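Local atomic coordinates of syndapin (Drosophila melanogaster, PDB entry 3I2W), a protein that probably plays a role in endocytosis, binding phospholipid membranes as a homodimer through the F-BAR domain described here. Residues R16-Y21 and K114-L119; D121-A126 and E209-V214; A131-K136 and A198-Y203; K139-Y144 and E191-A196. One frame throughout, in Å; residues are numbered along the deposited sequence.

Interaction 1: R16-Y21 and K114-L119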
loop_
_atom_site.group_PDB
_atom_site.type_symbol
_atom_site.label_atom_id
_atom_site.label_comp_id
_atom_site.label_asym_id
_atom_site.label_seq_id
_atom_site.Cartn_x
_atom_site.Cartn_y
_atom_site.Cartn_z
ATOM N N ARG B 16 6.268 -30.577 -12.764
ATOM C CA ARG B 16 5.157 -29.804 -12.237
ATOM C C ARG B 16 4.950 -29.999 -10.727
ATOM O O ARG B 16 4.496 -29.107 -10.065
ATOM C CB ARG B 16 3.864 -30.068 -13.020
ATOM C CG ARG B 16 2.685 -29.378 -12.342
ATOM C CD ARG B 16 1.310 -29.723 -12.911
ATOM N NE ARG B 16 1.011 -31.142 -12.816
ATOM C CZ ARG B 16 -0.151 -31.681 -13.160
ATOM N NH1 ARG B 16 -1.169 -30.909 -13.554
ATOM N NH2 ARG B 16 -0.312 -32.987 -13.080
ATOM N N ILE B 17 5.261 -31.178 -10.207
ATOM C CA ILE B 17 5.345 -31.390 -8.791
ATOM C C ILE B 17 6.217 -30.350 -8.159
ATOM O O ILE B 17 5.788 -29.733 -7.205
ATOM C CB ILE B 17 5.974 -32.760 -8.469
ATOM C CG1 ILE B 17 5.050 -33.860 -8.902
ATOM C CG2 ILE B 17 6.204 -32.937 -7.006
ATOM C CD1 ILE B 17 5.671 -35.184 -8.797
ATOM N N GLU B 18 7.452 -30.186 -8.646
ATOM C CA GLU B 18 8.410 -29.230 -8.089
ATOM C C GLU B 18 7.987 -27.772 -8.355
ATOM O O GLU B 18 8.256 -26.893 -7.561
ATOM C CB GLU B 18 9.765 -29.476 -8.701
ATOM C CG GLU B 18 10.765 -28.344 -8.452
ATOM C CD GLU B 18 12.264 -28.758 -8.356
ATOM O OE1 GLU B 18 12.601 -29.923 -8.567
ATOM O OE2 GLU B 18 13.114 -27.903 -8.017
ATOM N N ASP B 19 7.343 -27.504 -9.481
ATOM C CA ASP B 19 6.778 -26.241 -9.687
ATOM C C ASP B 19 5.755 -25.973 -8.575
ATOM O O ASP B 19 5.569 -24.825 -8.146
ATOM C CB ASP B 19 6.168 -26.190 -11.081
ATOM C CG ASP B 19 7.242 -26.099 -12.208
ATOM O OD1 ASP B 19 8.425 -25.742 -11.931
ATOM O OD2 ASP B 19 6.916 -26.374 -13.395
ATOM N N GLY B 20 5.102 -26.997 -8.059
ATOM C CA GLY B 20 4.128 -26.731 -7.031
ATOM C C GLY B 20 4.807 -26.180 -5.788
ATOM O O GLY B 20 4.316 -25.231 -5.196
ATOM N N TYR B 21 5.924 -26.794 -5.361
ATOM C CA TYR B 21 6.766 -26.218 -4.315
ATOM C C TYR B 21 7.053 -24.736 -4.613
ATOM O O TYR B 21 6.667 -23.883 -3.819
ATOM C CB TYR B 21 8.051 -27.018 -4.114
ATOM C CG TYR B 21 9.040 -26.480 -3.089
ATOM C CD1 TYR B 21 8.917 -26.771 -1.726
ATOM C CD2 TYR B 21 10.145 -25.731 -3.483
ATOM C CE1 TYR B 21 9.848 -26.305 -0.769
ATOM C CE2 TYR B 21 11.070 -25.273 -2.560
ATOM C CZ TYR B 21 10.905 -25.565 -1.190
ATOM O OH TYR B 21 11.837 -25.092 -0.250
ATOM N N LYS B 114 11.545 -35.386 -2.832
ATOM C CA LYS B 114 11.216 -36.752 -2.824
ATOM C C LYS B 114 9.945 -37.045 -3.574
ATOM O O LYS B 114 9.894 -37.994 -4.299
ATOM C CB LYS B 114 11.098 -37.158 -1.369
ATOM C CG LYS B 114 10.841 -38.607 -1.111
ATOM C CD LYS B 114 10.985 -38.862 0.365
ATOM C CE LYS B 114 10.254 -40.147 0.770
ATOM N NZ LYS B 114 10.635 -41.197 -0.190
ATOM N N GLU B 115 8.912 -36.236 -3.442
ATOM C CA GLU B 115 7.720 -36.482 -4.208
ATOM C C GLU B 115 7.967 -36.470 -5.696
ATOM O O GLU B 115 7.365 -37.248 -6.424
ATOM C CB GLU B 115 6.575 -35.546 -3.819
ATOM C CG GLU B 115 6.087 -35.743 -2.355
ATOM C CD GLU B 115 7.103 -35.250 -1.298
ATOM O OE1 GLU B 115 8.171 -34.725 -1.656
ATOM O OE2 GLU B 115 6.832 -35.359 -0.084
ATOM N N ARG B 116 8.875 -35.637 -6.171
ATOM C CA ARG B 116 9.258 -35.708 -7.586
ATOM C C ARG B 116 10.062 -36.964 -7.958
ATOM O O ARG B 116 9.741 -37.673 -8.909
ATOM C CB ARG B 116 10.034 -34.456 -7.949
ATOM C CG ARG B 116 10.101 -34.180 -9.421
ATOM C CD ARG B 116 11.002 -32.990 -9.684
ATOM N NE ARG B 116 11.466 -33.030 -11.059
ATOM C CZ ARG B 116 12.031 -32.038 -11.726
ATOM N NH1 ARG B 116 12.222 -30.862 -11.182
ATOM N NH2 ARG B 116 12.365 -32.225 -12.974
ATOM N N LYS B 117 11.106 -37.238 -7.197
ATOM C CA LYS B 117 12.035 -38.326 -7.472
ATOM C C LYS B 117 11.332 -39.645 -7.483
ATOM O O LYS B 117 11.560 -40.437 -8.368
ATOM C CB LYS B 117 13.078 -38.366 -6.370
ATOM C CG LYS B 117 13.952 -39.589 -6.371
ATOM C CD LYS B 117 15.028 -39.524 -7.441
ATOM C CE LYS B 117 15.475 -40.917 -7.908
ATOM N NZ LYS B 117 16.571 -40.695 -8.886
ATOM N N ASP B 118 10.456 -39.871 -6.500
ATOM C CA ASP B 118 9.695 -41.093 -6.407
ATOM C C ASP B 118 8.848 -41.304 -7.625
ATOM O O ASP B 118 8.785 -42.394 -8.150
ATOM C CB ASP B 118 8.769 -41.075 -5.220
ATOM C CG ASP B 118 9.475 -41.277 -3.912
ATOM O OD1 ASP B 118 10.631 -41.733 -3.897
ATOM O OD2 ASP B 118 8.888 -40.941 -2.855
ATOM N N LEU B 119 8.161 -40.277 -8.077
ATOM C CA LEU B 119 7.309 -40.474 -9.214
ATOM C C LEU B 119 8.014 -40.533 -10.539
ATOM O O LEU B 119 7.425 -40.936 -11.530
ATOM C CB LEU B 119 6.277 -39.392 -9.283
ATOM C CG LEU B 119 5.120 -40.020 -8.605
ATOM C CD1 LEU B 119 5.436 -39.871 -7.106
ATOM C CD2 LEU B 119 4.051 -39.181 -8.970
#
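Ile17 lays its CD1 end over the backbone of the facing helix, 3.6 Å from Glu115 O and 3.8 Å from Arg116 CA. Its CG2 branch, anti to the backbone N, turns to the Glu115 side chain, 4.1 Å from Glu115 CB. Leu119 closes the apolar patch, with CB 4.3 Å from Ile17 CD1. The acid end of Glu115 leads away and accepts a hydrogen bond from His107 N. The start of helix 114-159 runs antiparallel to helix 11-58 in the F-BAR bundle. Beside the apolar patch Glu18 and Arg116 form a salt bridge. Arg116 NH1 donates to Glu18 OE1 at 2.8 Å, with a bent N-H...O angle of 141°. The oxygen sits at the guanidinium edge, but the nitrogen comes from above the carboxylate plane, and the two planes are 76° apart. Arg116 reaches across because its chain runs extended from CG to NE. Arg116 NE also pairs with Glu120, so two acids share the guanidinium. With an alanine at the Arg116 position, Glu18 would probably lose its mate across the contact, its carboxylate set free to turn. Isoleucine packing and one bent ion pair join the two helices, so the charged link supplements an apolar contact.

Interaction 2: D121-A126 and E209-V214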
loop_
_atom_site.group_PDB
_atom_site.type_symbol
_atom_site.label_atom_id
_atom_site.label_comp_id
_atom_site.label_asym_id
_atom_site.label_seq_id
_atom_site.Cartn_x
_atom_site.Cartn_y
_atom_site.Cartn_z
ATOM N N ASP B 121 10.709 -42.063 -10.856
ATOM C CA ASP B 121 10.979 -43.486 -10.688
ATOM C C ASP B 121 9.763 -44.339 -11.044
ATOM O O ASP B 121 9.888 -45.331 -11.721
ATOM C CB ASP B 121 11.478 -43.778 -9.264
ATOM C CG ASP B 121 12.913 -43.252 -9.029
ATOM O OD1 ASP B 121 13.513 -42.623 -9.924
ATOM O OD2 ASP B 121 13.475 -43.404 -7.929
ATOM N N LEU B 122 8.578 -43.943 -10.655
ATOM C CA LEU B 122 7.472 -44.794 -10.905
ATOM C C LEU B 122 7.164 -44.773 -12.379
ATOM O O LEU B 122 6.804 -45.800 -12.922
ATOM C CB LEU B 122 6.303 -44.338 -10.094
ATOM C CG LEU B 122 5.170 -45.313 -10.012
ATOM C CD1 LEU B 122 5.630 -46.482 -9.204
ATOM C CD2 LEU B 122 3.991 -44.650 -9.347
ATOM N N PHE B 123 7.303 -43.628 -13.040
ATOM C CA PHE B 123 7.077 -43.553 -14.479
ATOM C C PHE B 123 8.150 -44.348 -15.203
ATOM O O PHE B 123 7.910 -44.989 -16.222
ATOM C CB PHE B 123 7.225 -42.143 -14.970
ATOM C CG PHE B 123 5.958 -41.372 -15.025
ATOM C CD1 PHE B 123 4.920 -41.751 -15.870
ATOM C CD2 PHE B 123 5.808 -40.220 -14.272
ATOM C CE1 PHE B 123 3.759 -41.005 -15.941
ATOM C CE2 PHE B 123 4.649 -39.486 -14.358
ATOM C CZ PHE B 123 3.627 -39.873 -15.199
ATOM N N LYS B 124 9.363 -44.267 -14.692
ATOM C CA LYS B 124 10.460 -44.824 -15.394
ATOM C C LYS B 124 10.217 -46.303 -15.391
ATOM O O LYS B 124 10.437 -46.942 -16.376
ATOM C CB LYS B 124 11.762 -44.445 -14.705
ATOM C CG LYS B 124 12.996 -44.708 -15.495
ATOM C CD LYS B 124 14.192 -44.746 -14.596
ATOM C CE LYS B 124 15.417 -45.215 -15.367
ATOM N NZ LYS B 124 15.722 -44.258 -16.493
ATOM N N LYS B 125 9.717 -46.841 -14.285
ATOM C CA LYS B 125 9.455 -48.262 -14.160
ATOM C C LYS B 125 8.309 -48.630 -15.089
ATOM O O LYS B 125 8.410 -49.462 -15.954
ATOM C CB LYS B 125 9.059 -48.529 -12.750
ATOM C CG LYS B 125 9.741 -49.748 -12.150
ATOM C CD LYS B 125 8.929 -50.310 -10.981
ATOM C CE LYS B 125 7.494 -50.467 -11.424
ATOM N NZ LYS B 125 6.895 -51.475 -10.563
ATOM N N ALA B 126 7.200 -47.964 -14.923
ATOM C CA ALA B 126 6.139 -48.051 -15.870
ATOM C C ALA B 126 6.556 -48.002 -17.347
ATOM O O ALA B 126 5.835 -48.512 -18.159
ATOM C CB ALA B 126 5.169 -46.957 -15.576
ATOM N N GLU B 209 -2.062 -48.465 -19.973
ATOM C CA GLU B 209 -2.625 -48.594 -18.654
ATOM C C GLU B 209 -1.670 -48.120 -17.602
ATOM O O GLU B 209 -2.004 -47.288 -16.775
ATOM C CB GLU B 209 -2.884 -50.019 -18.353
ATOM C CG GLU B 209 -4.324 -50.416 -18.305
ATOM C CD GLU B 209 -4.423 -51.786 -17.616
ATOM O OE1 GLU B 209 -5.120 -51.872 -16.569
ATOM O OE2 GLU B 209 -3.750 -52.756 -18.102
ATOM N N ASP B 210 -0.481 -48.686 -17.617
ATOM C CA ASP B 210 0.582 -48.281 -16.712
ATOM C C ASP B 210 0.845 -46.766 -16.638
ATOM O O ASP B 210 0.757 -46.160 -15.564
ATOM C CB ASP B 210 1.849 -49.049 -17.044
ATOM C CG ASP B 210 1.711 -50.535 -16.751
ATOM O OD1 ASP B 210 0.664 -50.901 -16.186
ATOM O OD2 ASP B 210 2.647 -51.321 -17.060
HETATM N N MSE B 211 1.160 -46.135 -17.751
HETATM C CA MSE B 211 1.385 -44.758 -17.617
HETATM C C MSE B 211 0.098 -44.021 -17.056
HETATM O O MSE B 211 0.209 -43.118 -16.224
HETATM C CB MSE B 211 1.963 -44.182 -18.906
HETATM C CG MSE B 211 3.315 -44.749 -19.366
HETATM SE SE MSE B 211 4.834 -44.104 -18.632
HETATM C CE MSE B 211 5.117 -45.421 -17.644
ATOM N N THR B 212 -1.117 -44.432 -17.433
ATOM C CA THR B 212 -2.327 -43.721 -17.024
ATOM C C THR B 212 -2.464 -43.718 -15.521
ATOM O O THR B 212 -2.973 -42.812 -14.890
ATOM C CB THR B 212 -3.472 -44.379 -17.657
ATOM O OG1 THR B 212 -3.232 -44.354 -19.067
ATOM C CG2 THR B 212 -4.765 -43.625 -17.442
ATOM N N SER B 213 -1.903 -44.725 -14.931
ATOM C CA SER B 213 -2.167 -44.986 -13.595
ATOM C C SER B 213 -1.245 -44.102 -12.807
ATOM O O SER B 213 -1.632 -43.571 -11.780
ATOM C CB SER B 213 -1.875 -46.441 -13.390
ATOM O OG SER B 213 -1.865 -46.697 -12.035
ATOM N N VAL B 214 -0.015 -43.958 -13.290
ATOM C CA VAL B 214 1.014 -43.101 -12.661
ATOM C C VAL B 214 0.640 -41.654 -12.853
ATOM O O VAL B 214 0.796 -40.874 -11.943
ATOM C CB VAL B 214 2.395 -43.318 -13.263
ATOM C CG1 VAL B 214 3.372 -42.375 -12.678
ATOM C CG2 VAL B 214 2.857 -44.681 -12.945
#
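Leu122 starts the contact, its CD2 methyl 3.8 Å from Val214 CG2. One residue on, the Phe123 ring is the main surface offered to helix 169-240. Val214 CG1 stands over the centre of one ring face, 3.3 Å from the centroid and almost on the ring normal, a CH-pi contact. With CG1 anti to the backbone N (chi1 176°), Val214 sends one methyl to the ring and keeps CG2 for Leu122. Met211, selenomethionine in this crystal, meets the same ring at its edge. Its SE atom is 3.6 Å from Phe123 CD1, a Met-aromatic contact. Ala126 ends the row, its CB 4.2 Å from Val214 CG2 and 4.2 Å from Asp210 CB. No hydrogen bond crosses, and the contact is apolar. Segments 121-126 of helix 114-159 and 209-214 of helix 169-240 run antiparallel, their axes 9.3 Å apart at closest approach. The N-terminal region covers the pair: Tyr10 stacks on Phe123, Phe4 packs on Phe123 and Trp5 touches Met211. On helix 169-240, Thr212 packs on Ile277 of the second subunit.

Interaction 3: A131-K136 and A198-Y203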
loop_
_atom_site.group_PDB
_atom_site.type_symbol
_atom_site.label_atom_id
_atom_site.label_comp_id
_atom_site.label_asym_id
_atom_site.label_seq_id
_atom_site.Cartn_x
_atom_site.Cartn_y
_atom_site.Cartn_z
ATOM N N ALA B 131 10.102 -49.242 -23.392
ATOM C CA ALA B 131 11.287 -48.607 -23.887
ATOM C C ALA B 131 12.132 -49.644 -24.609
ATOM O O ALA B 131 12.556 -49.396 -25.708
ATOM C CB ALA B 131 12.049 -47.973 -22.747
ATOM N N LYS B 132 12.391 -50.791 -23.978
ATOM C CA LYS B 132 12.968 -51.949 -24.649
ATOM C C LYS B 132 12.313 -52.196 -26.013
ATOM O O LYS B 132 12.930 -51.973 -27.062
ATOM C CB LYS B 132 12.784 -53.207 -23.817
ATOM C CG LYS B 132 13.465 -53.223 -22.445
ATOM C CD LYS B 132 14.863 -52.573 -22.463
ATOM C CE LYS B 132 15.520 -52.642 -21.064
ATOM N NZ LYS B 132 15.194 -53.988 -20.458
ATOM N N LEU B 133 11.055 -52.622 -26.022
ATOM C CA LEU B 133 10.440 -52.870 -27.318
ATOM C C LEU B 133 10.681 -51.701 -28.299
ATOM O O LEU B 133 10.905 -51.900 -29.478
ATOM C CB LEU B 133 8.979 -53.350 -27.203
ATOM C CG LEU B 133 8.778 -54.398 -26.084
ATOM C CD1 LEU B 133 7.384 -54.854 -25.956
ATOM C CD2 LEU B 133 9.633 -55.614 -26.201
ATOM N N LEU B 134 10.675 -50.472 -27.831
ATOM C CA LEU B 134 10.984 -49.372 -28.745
ATOM C C LEU B 134 12.444 -49.422 -29.303
ATOM O O LEU B 134 12.675 -49.123 -30.469
ATOM C CB LEU B 134 10.690 -48.028 -28.075
ATOM C CG LEU B 134 10.737 -46.828 -29.000
ATOM C CD1 LEU B 134 9.490 -46.713 -29.901
ATOM C CD2 LEU B 134 10.910 -45.617 -28.180
ATOM N N ALA B 135 13.386 -49.798 -28.434
ATOM C CA ALA B 135 14.791 -49.922 -28.756
ATOM C C ALA B 135 14.969 -50.985 -29.866
ATOM O O ALA B 135 15.492 -50.702 -30.946
ATOM C CB ALA B 135 15.598 -50.278 -27.490
ATOM N N LYS B 136 14.519 -52.197 -29.586
ATOM C CA LYS B 136 14.336 -53.196 -30.592
ATOM C C LYS B 136 13.745 -52.615 -31.861
ATOM O O LYS B 136 14.381 -52.675 -32.902
ATOM C CB LYS B 136 13.493 -54.319 -30.048
ATOM C CG LYS B 136 14.214 -55.113 -28.967
ATOM C CD LYS B 136 13.414 -56.382 -28.665
ATOM C CE LYS B 136 13.714 -56.985 -27.296
ATOM N NZ LYS B 136 15.143 -57.385 -27.222
ATOM N N ALA B 198 5.237 -55.810 -34.449
ATOM C CA ALA B 198 4.176 -56.591 -33.907
ATOM C C ALA B 198 4.301 -56.721 -32.394
ATOM O O ALA B 198 3.287 -56.749 -31.721
ATOM C CB ALA B 198 4.155 -57.993 -34.577
ATOM N N GLU B 199 5.514 -56.817 -31.858
ATOM C CA GLU B 199 5.675 -57.247 -30.456
ATOM C C GLU B 199 5.309 -56.101 -29.514
ATOM O O GLU B 199 4.726 -56.302 -28.430
ATOM C CB GLU B 199 7.110 -57.686 -30.167
ATOM C CG GLU B 199 7.235 -58.772 -29.122
ATOM C CD GLU B 199 8.583 -58.719 -28.358
ATOM O OE1 GLU B 199 9.604 -58.341 -28.992
ATOM O OE2 GLU B 199 8.632 -59.054 -27.129
ATOM N N ILE B 200 5.697 -54.912 -29.969
ATOM C CA ILE B 200 5.453 -53.656 -29.322
ATOM C C ILE B 200 3.978 -53.371 -29.480
ATOM O O ILE B 200 3.356 -53.010 -28.486
ATOM C CB ILE B 200 6.358 -52.490 -29.878
ATOM C CG1 ILE B 200 6.166 -51.197 -29.112
ATOM C CG2 ILE B 200 6.017 -52.134 -31.278
ATOM C CD1 ILE B 200 7.165 -50.959 -28.086
ATOM N N THR B 201 3.402 -53.567 -30.677
ATOM C CA THR B 201 1.969 -53.234 -30.904
ATOM C C THR B 201 1.070 -53.998 -29.975
ATOM O O THR B 201 -0.039 -53.599 -29.731
ATOM C CB THR B 201 1.460 -53.382 -32.364
ATOM O OG1 THR B 201 2.364 -52.729 -33.253
ATOM C CG2 THR B 201 0.097 -52.712 -32.552
ATOM N N LYS B 202 1.566 -55.059 -29.389
ATOM C CA LYS B 202 0.699 -55.785 -28.514
ATOM C C LYS B 202 0.903 -55.351 -27.069
ATOM O O LYS B 202 0.003 -55.527 -26.230
ATOM C CB LYS B 202 0.797 -57.311 -28.749
ATOM C CG LYS B 202 1.861 -58.043 -27.953
ATOM C CD LYS B 202 1.225 -59.278 -27.237
ATOM C CE LYS B 202 1.016 -60.496 -28.177
ATOM N NZ LYS B 202 2.261 -61.330 -28.329
ATOM N N TYR B 203 2.068 -54.773 -26.781
ATOM C CA TYR B 203 2.328 -54.205 -25.456
ATOM C C TYR B 203 1.680 -52.838 -25.248
ATOM O O TYR B 203 1.506 -52.447 -24.122
ATOM C CB TYR B 203 3.815 -54.119 -25.133
ATOM C CG TYR B 203 4.109 -54.037 -23.647
ATOM C CD1 TYR B 203 3.984 -55.147 -22.847
ATOM C CD2 TYR B 203 4.549 -52.849 -23.047
ATOM C CE1 TYR B 203 4.264 -55.092 -21.485
ATOM C CE2 TYR B 203 4.838 -52.770 -21.662
ATOM C CZ TYR B 203 4.690 -53.898 -20.882
ATOM O OH TYR B 203 4.958 -53.897 -19.506
#
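Leu133 carries this contact and meets three residues of the facing helix. Its CD1 methyl lies 3.7 Å from Tyr203 CB and 3.9 Å from Glu199 O. Its CD2 methyl turns to the Glu199 carboxylate, 3.7 Å from OE2. The two branches thus divide the surface, one against the foot of Tyr203 and one against the acid. Leu133 CB packs on Ile200, with Ile200 CB 3.8 Å away. Ile200 carries CG1 anti to its backbone N (chi1 -175°), which brings CG1 to the Leu133 side; the place of CD1 beyond it is doubtful. No hydrogen bond joins the segments. Lys136 NZ and Glu199 OE1 are 5.9 Å apart, so their opposite charges attract only loosely, if at all. Segments 131-136 and 198-203, on helices 114-159 and 169-240 of the F-BAR domain, run antiparallel and cross at -156°, their axes 9.3 Å apart at closest approach. The two helices belong to the elongated helical bundle that pairs with a second copy in the homodimer. Residues further out pack against the inner ones. Trp130 packs on both Ile200 and Tyr203, Pro129 also lies against Tyr203, and Val137 reaches Ile200 from the next turn. From the second subunit, Pro284 packs on Leu134 and Ile200.

Interaction 4: K139-Y144 and E191-A196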
loop_
_atom_site.group_PDB
_atom_site.type_symbol
_atom_site.label_atom_id
_atom_site.label_comp_id
_atom_site.label_asym_id
_atom_site.label_seq_id
_atom_site.Cartn_x
_atom_site.Cartn_y
_atom_site.Cartn_z
ATOM N N LYS B 139 16.558 -50.666 -33.547
ATOM C CA LYS B 139 17.670 -51.474 -34.104
ATOM C C LYS B 139 17.195 -52.177 -35.374
ATOM O O LYS B 139 17.695 -51.911 -36.457
ATOM C CB LYS B 139 18.195 -52.538 -33.121
ATOM C CG LYS B 139 19.475 -52.181 -32.387
ATOM C CD LYS B 139 20.784 -52.335 -33.217
ATOM C CE LYS B 139 21.253 -53.811 -33.417
ATOM N NZ LYS B 139 20.448 -54.838 -32.667
ATOM N N ALA B 140 16.221 -53.063 -35.230
ATOM C CA ALA B 140 15.540 -53.634 -36.338
ATOM C C ALA B 140 15.284 -52.649 -37.479
ATOM O O ALA B 140 15.493 -52.996 -38.629
ATOM C CB ALA B 140 14.254 -54.245 -35.871
ATOM N N LYS B 141 14.831 -51.441 -37.200
ATOM C CA LYS B 141 14.607 -50.536 -38.308
ATOM C C LYS B 141 15.957 -50.080 -38.969
ATOM O O LYS B 141 16.089 -49.976 -40.202
ATOM C CB LYS B 141 13.698 -49.374 -37.900
ATOM C CG LYS B 141 14.087 -48.030 -38.494
ATOM C CD LYS B 141 12.883 -47.171 -38.825
ATOM C CE LYS B 141 13.192 -45.655 -38.666
ATOM N NZ LYS B 141 13.389 -45.259 -37.211
ATOM N N ALA B 142 16.950 -49.819 -38.132
ATOM C CA ALA B 142 18.240 -49.404 -38.635
ATOM C C ALA B 142 18.904 -50.613 -39.326
ATOM O O ALA B 142 19.385 -50.495 -40.466
ATOM C CB ALA B 142 19.125 -48.821 -37.497
ATOM N N ASP B 143 18.876 -51.764 -38.648
ATOM C CA ASP B 143 19.521 -52.956 -39.114
ATOM C C ASP B 143 18.934 -53.425 -40.413
ATOM O O ASP B 143 19.518 -54.287 -41.093
ATOM C CB ASP B 143 19.484 -54.051 -38.045
ATOM C CG ASP B 143 20.554 -53.835 -37.002
ATOM O OD1 ASP B 143 21.184 -52.722 -37.028
ATOM O OD2 ASP B 143 20.774 -54.764 -36.177
ATOM N N TYR B 144 17.828 -52.819 -40.815
ATOM C CA TYR B 144 17.147 -53.313 -41.998
ATOM C C TYR B 144 17.257 -52.323 -43.117
ATOM O O TYR B 144 16.977 -52.618 -44.254
ATOM C CB TYR B 144 15.684 -53.584 -41.697
ATOM C CG TYR B 144 14.772 -53.509 -42.903
ATOM C CD1 TYR B 144 14.556 -54.613 -43.715
ATOM C CD2 TYR B 144 14.119 -52.331 -43.244
ATOM C CE1 TYR B 144 13.707 -54.554 -44.856
ATOM C CE2 TYR B 144 13.250 -52.260 -44.388
ATOM C CZ TYR B 144 13.060 -53.380 -45.182
ATOM O OH TYR B 144 12.229 -53.332 -46.294
ATOM N N GLU B 191 12.058 -59.362 -41.682
ATOM C CA GLU B 191 11.339 -60.148 -40.736
ATOM C C GLU B 191 11.521 -59.645 -39.323
ATOM O O GLU B 191 10.546 -59.295 -38.709
ATOM C CB GLU B 191 11.624 -61.624 -40.894
ATOM C CG GLU B 191 10.682 -62.234 -41.890
ATOM C CD GLU B 191 11.221 -63.537 -42.463
ATOM O OE1 GLU B 191 11.398 -64.513 -41.685
ATOM O OE2 GLU B 191 11.466 -63.586 -43.698
ATOM N N LYS B 192 12.740 -59.577 -38.803
ATOM C CA LYS B 192 12.909 -59.140 -37.418
ATOM C C LYS B 192 12.212 -57.765 -37.173
ATOM O O LYS B 192 11.620 -57.538 -36.114
ATOM C CB LYS B 192 14.381 -59.134 -36.952
ATOM C CG LYS B 192 15.208 -60.441 -36.990
ATOM C CD LYS B 192 14.520 -61.792 -36.545
ATOM C CE LYS B 192 13.633 -61.743 -35.242
ATOM N NZ LYS B 192 14.342 -61.752 -33.914
ATOM N N TYR B 193 12.257 -56.885 -38.161
ATOM C CA TYR B 193 11.617 -55.604 -38.040
ATOM C C TYR B 193 10.087 -55.793 -37.865
ATOM O O TYR B 193 9.540 -55.450 -36.832
ATOM C CB TYR B 193 12.068 -54.698 -39.200
ATOM C CG TYR B 193 11.621 -53.260 -39.212
ATOM C CD1 TYR B 193 11.269 -52.560 -38.051
ATOM C CD2 TYR B 193 11.586 -52.568 -40.404
ATOM C CE1 TYR B 193 10.845 -51.198 -38.129
ATOM C CE2 TYR B 193 11.153 -51.240 -40.490
ATOM C CZ TYR B 193 10.787 -50.569 -39.365
ATOM O OH TYR B 193 10.392 -49.266 -39.510
ATOM N N GLU B 194 9.410 -56.409 -38.826
ATOM C CA GLU B 194 8.000 -56.780 -38.682
ATOM C C GLU B 194 7.687 -57.477 -37.378
ATOM O O GLU B 194 6.613 -57.364 -36.874
ATOM C CB GLU B 194 7.564 -57.682 -39.829
ATOM C CG GLU B 194 7.377 -56.949 -41.187
ATOM C CD GLU B 194 7.441 -57.918 -42.384
ATOM O OE1 GLU B 194 7.465 -59.161 -42.149
ATOM O OE2 GLU B 194 7.467 -57.441 -43.548
ATOM N N GLN B 195 8.605 -58.204 -36.806
ATOM C CA GLN B 195 8.265 -58.890 -35.582
ATOM C C GLN B 195 8.376 -57.978 -34.381
ATOM O O GLN B 195 7.826 -58.262 -33.327
ATOM C CB GLN B 195 9.193 -60.084 -35.350
ATOM C CG GLN B 195 8.783 -61.364 -36.048
ATOM C CD GLN B 195 10.010 -62.117 -36.507
ATOM O OE1 GLN B 195 10.618 -61.752 -37.518
ATOM N NE2 GLN B 195 10.411 -63.148 -35.755
ATOM N N ALA B 196 9.155 -56.928 -34.527
ATOM C CA ALA B 196 9.441 -56.091 -33.417
ATOM C C ALA B 196 8.269 -55.127 -33.364
ATOM O O ALA B 196 7.709 -54.873 -32.293
ATOM C CB ALA B 196 10.765 -55.374 -33.609
#
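Tyr193 OH accepts a hydrogen bond from the backbone N of Val287 of the second subunit, and the Lys141 chain runs beside the same oxygen with CD 3.3 Å from it. The contact joins segments 139-144 and 191-196, on helices 114-159 and 169-240 of the F-BAR domain. The segments are antiparallel and cross at -158°, their axes 8.4 Å apart at closest approach. Ala140 lets them come near, its CB only 3.7 Å from Tyr193 CA and 4.3 Å from Ala196 CB. With CG of Tyr193 anti to the backbone N, the ring reaches across helix 114-159, over the backbone at Lys141. There Lys141 CA sits over the ring centre, 3.8 Å from the centroid, in a CH-pi contact. Lys141 and Tyr193 lie side by side and point the same way. Phe286 of the second subunit stacks on the Tyr193 ring, and Tyr144 OH is hydrogen-bonded to Glu288 OE2 of that subunit, so both tyrosines serve the helix pair and the dimer. A leucine in place of Tyr193 would probably leave Val287 N of the second subunit without its hydroxyl partner, take the ring partner from Phe286 of that subunit and open a gap beside Lys141. The Tyr144 ring lies obliquely to that of Tyr193, with planes at 42° and Tyr144 CD2 3.8 Å from Tyr193 CD2.

How the interactions relate
All four contacts use helix 114-159. Interaction 1 pairs its start with helix 11-58 and closes before interaction 2 opens. Interactions 2, 3 and 4 pair it with helix 169-240. Interaction 4 lies inside the loop closed by interaction 3, and 3 inside that closed by 2. Centres of interactions 1 and 2 are 15 Å apart, those of 2 and 3 are 16 Å apart, and those of 3 and 4 are 11 Å apart. From interaction 1 to interaction 4 the centres span 38 Å. Interactions 2 and 3 touch through Asp210 and Tyr203. None of the segments holds a sodium ligand. Arg16 and Asp19 of interaction 1 meet Tyr62 and Pro60 of the second subunit, positions that neighbour sodium-site residues Gly59 and Glu61 in sequence.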